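PDB 7BW9: serine acetyltransferase 1, putative from Entamoeba histolytica, which probably catalyses the transfer of an acetyl group from acetyl-CoA to L-serine, the step that yields O-acetylserine for cysteine biosynthesis. Local coordinates for residues 225-239 with 242-256. Residues are numbered along the deposited sequence; the frame is centred on the assembly and turned at random.
Sequences TIGDFVVIGAGAKVL and ITIGSNVKIGANCWI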
loop_
_atom_site.group_PDB
_atom_site.type_symbol
_atom_site.label_atom_id
_atom_site.label_comp_id
_atom_site.label_asym_id
_atom_site.label_seq_id
_atom_site.Cartn_x
_atom_site.Cartn_y
_atom_site.Cartn_z
ATOM N N THR A 225 -0.964 12.627 -21.732
ATOM C CA THR A 225 0.226 12.249 -22.493
ATOM C C THR A 225 1.391 13.105 -22.028
ATOM O O THR A 225 1.288 14.341 -22.017
ATOM C CB THR A 225 0.024 12.487 -23.995
ATOM O OG1 THR A 225 -0.936 11.570 -24.512
ATOM C CG2 THR A 225 1.342 12.325 -24.765
ATOM N N ILE A 226 2.495 12.474 -21.643
ATOM C CA ILE A 226 3.656 13.256 -21.244
ATOM C C ILE A 226 4.837 12.879 -22.131
ATOM O O ILE A 226 4.964 11.742 -22.591
ATOM C CB ILE A 226 3.979 13.098 -19.741
ATOM C CG1 ILE A 226 4.673 11.775 -19.443
ATOM C CG2 ILE A 226 2.697 13.194 -18.905
ATOM C CD1 ILE A 226 4.841 11.536 -17.956
ATOM N N GLY A 227 5.684 13.865 -22.406
ATOM C CA GLY A 227 6.806 13.707 -23.316
ATOM C C GLY A 227 8.006 13.049 -22.659
ATOM O O GLY A 227 7.896 12.382 -21.633
ATOM N N ASP A 228 9.173 13.269 -23.247
ATOM C CA ASP A 228 10.420 12.745 -22.720
ATOM C C ASP A 228 11.005 13.678 -21.667
ATOM O O ASP A 228 10.774 14.890 -21.671
ATOM C CB ASP A 228 11.455 12.552 -23.837
ATOM C CG ASP A 228 10.924 11.764 -25.024
ATOM O OD1 ASP A 228 9.981 10.955 -24.873
ATOM O OD2 ASP A 228 11.472 11.957 -26.133
ATOM N N PHE A 229 11.813 13.097 -20.780
ATOM C CA PHE A 229 12.563 13.839 -19.761
ATOM C C PHE A 229 11.654 14.650 -18.837
ATOM O O PHE A 229 12.073 15.664 -18.280
ATOM C CB PHE A 229 13.631 14.737 -20.403
ATOM C CG PHE A 229 14.526 14.000 -21.363
ATOM C CD1 PHE A 229 15.541 13.188 -20.889
ATOM C CD2 PHE A 229 14.336 14.102 -22.739
ATOM C CE1 PHE A 229 16.368 12.478 -21.768
ATOM C CE2 PHE A 229 15.150 13.401 -23.631
ATOM C CZ PHE A 229 16.169 12.582 -23.139
ATOM N N VAL A 230 10.418 14.207 -18.633
ATOM C CA VAL A 230 9.500 14.888 -17.719
ATOM C C VAL A 230 9.728 14.373 -16.306
ATOM O O VAL A 230 9.856 13.161 -16.093
ATOM C CB VAL A 230 8.042 14.682 -18.162
ATOM C CG1 VAL A 230 7.046 15.180 -17.085
ATOM C CG2 VAL A 230 7.794 15.389 -19.488
ATOM N N VAL A 231 9.782 15.287 -15.330
ATOM C CA VAL A 231 9.864 14.940 -13.909
ATOM C C VAL A 231 8.608 15.452 -13.216
ATOM O O VAL A 231 8.263 16.635 -13.339
ATOM C CB VAL A 231 11.117 15.533 -13.237
ATOM C CG1 VAL A 231 11.146 15.161 -11.766
ATOM C CG2 VAL A 231 12.393 15.092 -13.933
ATOM N N ILE A 232 7.932 14.582 -12.471
ATOM C CA ILE A 232 6.711 14.961 -11.764
ATOM C C ILE A 232 6.899 14.719 -10.272
ATOM O O ILE A 232 7.000 13.564 -9.823
ATOM C CB ILE A 232 5.480 14.228 -12.297
ATOM C CG1 ILE A 232 5.468 14.314 -13.824
ATOM C CG2 ILE A 232 4.223 14.855 -11.718
ATOM C CD1 ILE A 232 4.354 13.533 -14.470
ATOM N N GLY A 233 6.917 15.822 -9.503
ATOM C CA GLY A 233 7.206 15.767 -8.086
ATOM C C GLY A 233 6.043 15.270 -7.239
ATOM O O GLY A 233 4.900 15.227 -7.675
ATOM N N ALA A 234 6.372 14.906 -5.995
ATOM C CA ALA A 234 5.444 14.206 -5.111
ATOM C C ALA A 234 4.099 14.910 -5.019
ATOM O O ALA A 234 4.027 16.136 -4.916
ATOM C CB ALA A 234 6.056 14.082 -3.716
ATOM N N GLY A 235 3.026 14.127 -5.080
ATOM C CA GLY A 235 1.696 14.674 -4.874
ATOM C C GLY A 235 1.104 15.455 -6.027
ATOM O O GLY A 235 -0.037 15.908 -5.912
ATOM N N ALA A 236 1.817 15.628 -7.137
ATOM C CA ALA A 236 1.227 16.356 -8.257
ATOM C C ALA A 236 0.078 15.561 -8.858
ATOM O O ALA A 236 0.155 14.336 -8.998
ATOM C CB ALA A 236 2.270 16.654 -9.327
ATOM N N LYS A 237 -1.002 16.270 -9.203
ATOM C CA LYS A 237 -2.194 15.684 -9.813
ATOM C C LYS A 237 -2.316 16.225 -11.236
ATOM O O LYS A 237 -2.615 17.412 -11.433
ATOM C CB LYS A 237 -3.445 15.997 -8.989
ATOM C CG LYS A 237 -3.367 15.569 -7.516
ATOM C CD LYS A 237 -3.142 14.060 -7.373
ATOM C CE LYS A 237 -3.111 13.605 -5.896
ATOM N NZ LYS A 237 -2.168 14.468 -5.099
ATOM N N VAL A 238 -2.071 15.365 -12.220
ATOM C CA VAL A 238 -2.085 15.733 -13.632
ATOM C C VAL A 238 -3.302 15.077 -14.262
ATOM O O VAL A 238 -3.338 13.853 -14.425
ATOM C CB VAL A 238 -0.795 15.309 -14.327
ATOM C CG1 VAL A 238 -0.801 15.737 -15.796
ATOM C CG2 VAL A 238 0.405 15.873 -13.575
ATOM N N LEU A 239 -4.316 15.869 -14.601
ATOM C CA LEU A 239 -5.647 15.335 -14.866
ATOM C C LEU A 239 -6.179 15.733 -16.239
ATOM O O LEU A 239 -6.091 16.896 -16.646
ATOM C CB LEU A 239 -6.635 15.801 -13.792
ATOM C CG LEU A 239 -6.265 15.451 -12.348
ATOM C CD1 LEU A 239 -7.417 15.822 -11.410
ATOM C CD2 LEU A 239 -5.910 13.961 -12.210
ATOM N N ILE A 242 -4.779 15.996 -21.521
ATOM C CA ILE A 242 -3.882 17.110 -21.744
ATOM C C ILE A 242 -2.527 16.531 -22.097
ATOM O O ILE A 242 -2.257 15.347 -21.879
ATOM C CB ILE A 242 -3.787 18.023 -20.512
ATOM C CG1 ILE A 242 -3.228 17.245 -19.318
ATOM C CG2 ILE A 242 -5.160 18.625 -20.197
ATOM C CD1 ILE A 242 -3.308 17.990 -17.996
ATOM N N THR A 243 -1.671 17.383 -22.639
ATOM C CA THR A 243 -0.337 16.998 -23.062
ATOM C C THR A 243 0.680 17.803 -22.274
ATOM O O THR A 243 0.519 19.017 -22.104
ATOM C CB THR A 243 -0.149 17.218 -24.568
ATOM O OG1 THR A 243 -0.984 16.304 -25.284
ATOM C CG2 THR A 243 1.286 16.973 -24.969
ATOM N N ILE A 244 1.701 17.122 -21.770
ATOM C CA ILE A 244 2.829 17.746 -21.087
ATOM C C ILE A 244 4.039 17.569 -21.985
ATOM O O ILE A 244 4.459 16.435 -22.251
ATOM C CB ILE A 244 3.086 17.121 -19.704
ATOM C CG1 ILE A 244 1.840 17.210 -18.810
ATOM C CG2 ILE A 244 4.317 17.749 -19.039
ATOM C CD1 ILE A 244 1.215 18.559 -18.772
ATOM N N GLY A 245 4.609 18.675 -22.440
ATOM C CA GLY A 245 5.731 18.596 -23.347
ATOM C C GLY A 245 6.949 17.949 -22.713
ATOM O O GLY A 245 7.008 17.676 -21.512
ATOM N N SER A 246 7.949 17.707 -23.557
ATOM C CA SER A 246 9.227 17.182 -23.102
ATOM C C SER A 246 9.979 18.211 -22.266
ATOM O O SER A 246 9.788 19.423 -22.410
ATOM C CB SER A 246 10.087 16.785 -24.296
ATOM O OG SER A 246 9.392 15.893 -25.142
ATOM N N ASN A 247 10.845 17.710 -21.385
ATOM C CA ASN A 247 11.730 18.538 -20.556
ATOM C C ASN A 247 10.952 19.445 -19.599
ATOM O O ASN A 247 11.388 20.555 -19.287
ATOM C CB ASN A 247 12.685 19.376 -21.418
ATOM C CG ASN A 247 13.638 18.524 -22.241
ATOM O OD1 ASN A 247 13.578 18.513 -23.473
ATOM N ND2 ASN A 247 14.527 17.814 -21.563
ATOM N N VAL A 248 9.802 18.983 -19.118
ATOM C CA VAL A 248 8.984 19.718 -18.161
ATOM C C VAL A 248 9.238 19.130 -16.779
ATOM O O VAL A 248 9.324 17.902 -16.626
ATOM C CB VAL A 248 7.494 19.651 -18.539
ATOM C CG1 VAL A 248 6.595 20.093 -17.365
ATOM C CG2 VAL A 248 7.233 20.499 -19.779
ATOM N N LYS A 249 9.437 20.005 -15.794
ATOM C CA LYS A 249 9.542 19.630 -14.385
ATOM C C LYS A 249 8.321 20.172 -13.647
ATOM O O LYS A 249 8.060 21.383 -13.670
ATOM C CB LYS A 249 10.821 20.178 -13.755
ATOM C CG LYS A 249 12.045 20.140 -14.656
ATOM C CD LYS A 249 12.778 18.819 -14.536
ATOM C CE LYS A 249 14.064 18.789 -15.367
ATOM N NZ LYS A 249 15.178 19.570 -14.742
ATOM N N ILE A 250 7.566 19.291 -13.007
ATOM C CA ILE A 250 6.369 19.692 -12.275
ATOM C C ILE A 250 6.645 19.579 -10.779
ATOM O O ILE A 250 7.019 18.506 -10.279
ATOM C CB ILE A 250 5.152 18.868 -12.708
ATOM C CG1 ILE A 250 4.851 19.152 -14.182
ATOM C CG2 ILE A 250 3.949 19.172 -11.816
ATOM C CD1 ILE A 250 4.037 18.084 -14.869
ATOM N N GLY A 251 6.489 20.697 -10.072
ATOM C CA GLY A 251 6.757 20.723 -8.653
ATOM C C GLY A 251 5.723 19.953 -7.851
ATOM O O GLY A 251 4.628 19.647 -8.312
ATOM N N ALA A 252 6.088 19.660 -6.608
ATOM C CA ALA A 252 5.236 18.879 -5.722
ATOM C C ALA A 252 3.872 19.530 -5.524
ATOM O O ALA A 252 3.755 20.751 -5.493
ATOM C CB ALA A 252 5.923 18.700 -4.369
ATOM N N ASN A 253 2.840 18.696 -5.407
ATOM C CA ASN A 253 1.473 19.075 -5.056
ATOM C C ASN A 253 0.787 19.946 -6.103
ATOM O O ASN A 253 -0.322 20.425 -5.856
ATOM C CB ASN A 253 1.414 19.772 -3.683
ATOM C CG ASN A 253 1.442 18.778 -2.555
ATOM O OD1 ASN A 253 1.475 17.563 -2.797
ATOM N ND2 ASN A 253 1.427 19.268 -1.316
ATOM N N CYS A 254 1.392 20.135 -7.275
ATOM C CA CYS A 254 0.736 20.876 -8.348
ATOM C C CYS A 254 -0.569 20.220 -8.783
ATOM O O CYS A 254 -0.720 18.993 -8.768
ATOM C CB CYS A 254 1.655 20.993 -9.563
ATOM S SG CYS A 254 2.843 22.328 -9.414
ATOM N N TRP A 255 -1.501 21.050 -9.220
ATOM C CA TRP A 255 -2.745 20.590 -9.824
ATOM C C TRP A 255 -2.759 21.087 -11.265
ATOM O O TRP A 255 -2.962 22.276 -11.506
ATOM C CB TRP A 255 -3.935 21.089 -9.016
ATOM C CG TRP A 255 -5.262 20.789 -9.588
ATOM C CD1 TRP A 255 -5.745 19.570 -9.952
ATOM C CD2 TRP A 255 -6.308 21.733 -9.844
ATOM N NE1 TRP A 255 -7.033 19.697 -10.428
ATOM C CE2 TRP A 255 -7.401 21.016 -10.363
ATOM C CE3 TRP A 255 -6.423 23.119 -9.679
ATOM C CZ2 TRP A 255 -8.601 21.641 -10.730
ATOM C CZ3 TRP A 255 -7.612 23.739 -10.043
ATOM C CH2 TRP A 255 -8.683 22.999 -10.564
ATOM N N ILE A 256 -2.521 20.184 -12.215
ATOM C CA ILE A 256 -2.395 20.509 -13.635
ATOM C C ILE A 256 -3.632 20.003 -14.360
ATOM O O ILE A 256 -3.956 18.812 -14.293
ATOM C CB ILE A 256 -1.136 19.885 -14.264
ATOM C CG1 ILE A 256 0.135 20.198 -13.462
ATOM C CG2 ILE A 256 -1.008 20.308 -15.722
ATOM C CD1 ILE A 256 0.499 21.644 -13.437
HETATM O O HOH W 1 11.223 14.808 -26.774
#
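Ile226 lies over Ile244, Ile232 over Ile250 and Val238 over Ile256, the inward residues of two successive coils of a left-handed parallel beta-helix, the hexapeptide-repeat fold of this acetyltransferase family. Each coil has three short strands, paired in parallel with those of the next. Backbone hydrogen bonds join them on all three sides; Ile250 N to Val231 O, at 2.8 Å, is nearly straight (171°). In the core, Ile250 reaches two ways: CD1 runs beside Ile232 CG1, while CG2 meets Ala236 CB at 3.9 Å. With chi1 at 170°, Val230 turns CG2 to the side of its backbone N, within 3.2 Å of Gly245 O, and Val238 CG1 packs 4.0 Å from Ile242 CD1. At the corners, Asp228 N donates to Ser246 OG (3.2 Å), and a water links that hydroxyl to Asp228 OD2; Asp228 OD1 takes the backbone N of Asn194, one coil back. The Phe229 ring meets that of Trp195, nearly parallel to it, on the same preceding coil. Toward the trimer interface, Lys237 bends at chi2 and chi4; its NZ hydrogen-bonds Asn253 OD1 of a neighbouring subunit. From above the carbonyl plane, Lys237 NZ also hydrogen-bonds Gly235 O of its own chain, at 2.7 Å.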